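Local atomic coordinates of tryptase inhibitor (Rhipicephalus appendiculatus, PDB entry 2UUX), a protein that inhibits human tryptase through a tick domain with a modified Kunitz fold. Residues A[4-9]-A[26-31]. Sequence-based numbering, arbitrary orientation.
Sequences CTVPIG and YCMGNC
A disulfide between C4 and C31 ties the N-terminal segment of this modified Kunitz domain to the turn of its two-stranded β-hairpin, a clear example of covalent cross-linking in a small disulfide-rich protein. C4 SG and C31 SG are 2.0 Å apart, with a dihedral of 79° about the S–S bond. C4 extends its sulfur away from its own backbone N (chi1 179°), which carries it toward C31.

Beside the bridge, M28 packs against the 4-9 segment, between the disulfide and the side chains of V6 and P7. M28 CB lies 4.0 Å from C4 SG and also meets P7 CD, 3.9 Å away, while the bend at chi2 carries M28 CE to within 4.0 Å of V6 CG2. P7 rests on the turn backbone, P7 CG being 3.3 Å from M28 O. The turn is held from within, M28 N donating to C31 O over 2.7 Å. K33 and Y35 of strand 32-37 also pack on V6 and M28, and K33 NZ hydrogen-bonds the carbonyl O of C4. In the canonical Kunitz pattern the first cysteine pairs with the last; here C4 bonds to the hairpin turn and C53 pairs with C27 instead, a departure consistent with the modified Kunitz fold of this inhibitor.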
# COMPACT_ATOMS: atom_id res chain seq x y z
N CYS A 4 7.37 -6.31 -3.26
CA CYS A 4 7.41 -4.90 -3.55
C CYS A 4 8.24 -4.18 -2.47
O CYS A 4 7.87 -4.16 -1.30
CB CYS A 4 5.98 -4.40 -3.58
SG CYS A 4 5.83 -2.70 -3.91
N THR A 5 9.36 -3.59 -2.88
CA THR A 5 10.25 -2.83 -1.97
C THR A 5 9.92 -1.35 -2.04
O THR A 5 9.80 -0.78 -3.12
CB THR A 5 11.71 -3.06 -2.36
OG1 THR A 5 12.00 -4.47 -2.26
CG2 THR A 5 12.71 -2.20 -1.51
N VAL A 6 9.79 -0.70 -0.87
CA VAL A 6 9.57 0.74 -0.82
C VAL A 6 10.81 1.46 -1.45
O VAL A 6 11.96 1.20 -1.05
CB VAL A 6 9.32 1.21 0.62
CG1 VAL A 6 9.21 2.70 0.63
CG2 VAL A 6 8.09 0.52 1.21
N PRO A 7 10.58 2.25 -2.51
CA PRO A 7 11.75 2.83 -3.19
C PRO A 7 12.40 3.95 -2.41
O PRO A 7 11.85 4.46 -1.43
CB PRO A 7 11.19 3.36 -4.52
CG PRO A 7 9.69 3.24 -4.46
CD PRO A 7 9.31 2.54 -3.20
N ILE A 8 13.60 4.30 -2.87
CA ILE A 8 14.31 5.52 -2.49
C ILE A 8 13.35 6.69 -2.61
O ILE A 8 12.73 6.87 -3.64
CB ILE A 8 15.51 5.79 -3.49
CG1 ILE A 8 16.61 4.77 -3.32
CG2 ILE A 8 15.97 7.23 -3.41
CD1 ILE A 8 17.76 5.01 -4.27
N GLY A 9 13.26 7.49 -1.55
CA GLY A 9 12.46 8.70 -1.55
C GLY A 9 11.00 8.46 -1.24
O GLY A 9 10.21 9.39 -1.29
N TYR A 26 -1.00 0.02 -1.50
CA TYR A 26 -0.38 1.31 -1.84
C TYR A 26 0.55 1.17 -3.01
O TYR A 26 1.36 0.26 -3.06
CB TYR A 26 0.47 1.84 -0.68
CG TYR A 26 -0.32 2.13 0.55
CD1 TYR A 26 -0.74 3.39 0.84
CD2 TYR A 26 -0.62 1.14 1.44
CE1 TYR A 26 -1.44 3.65 1.97
CE2 TYR A 26 -1.32 1.39 2.59
CZ TYR A 26 -1.72 2.65 2.85
OH TYR A 26 -2.44 2.93 3.99
N CYS A 27 0.48 2.11 -3.95
CA CYS A 27 1.45 2.13 -5.04
C CYS A 27 2.74 2.75 -4.59
O CYS A 27 2.84 3.97 -4.44
CB CYS A 27 0.89 2.88 -6.27
SG CYS A 27 2.11 2.99 -7.63
N MET A 28 3.75 1.92 -4.45
CA MET A 28 5.08 2.31 -4.03
C MET A 28 5.98 2.52 -5.24
O MET A 28 6.93 1.76 -5.48
CB MET A 28 5.61 1.23 -3.09
CG MET A 28 4.80 1.11 -1.78
SD MET A 28 4.98 2.64 -0.75
CE MET A 28 4.40 1.96 0.80
N GLY A 29 5.66 3.55 -6.00
CA GLY A 29 6.42 3.89 -7.20
C GLY A 29 6.12 3.02 -8.40
O GLY A 29 5.63 3.51 -9.40
N ASN A 30 6.43 1.73 -8.30
CA ASN A 30 6.22 0.79 -9.40
C ASN A 30 5.69 -0.55 -9.01
O ASN A 30 5.70 -1.48 -9.79
CB ASN A 30 7.52 0.62 -10.19
CG ASN A 30 8.63 0.05 -9.34
OD1 ASN A 30 8.37 -0.40 -8.22
ND2 ASN A 30 9.87 0.13 -9.83
N CYS A 31 5.20 -0.68 -7.79
CA CYS A 31 4.57 -1.91 -7.36
C CYS A 31 3.64 -1.60 -6.22
O CYS A 31 3.82 -0.61 -5.50
CB CYS A 31 5.64 -2.93 -6.96
SG CYS A 31 6.80 -2.39 -5.68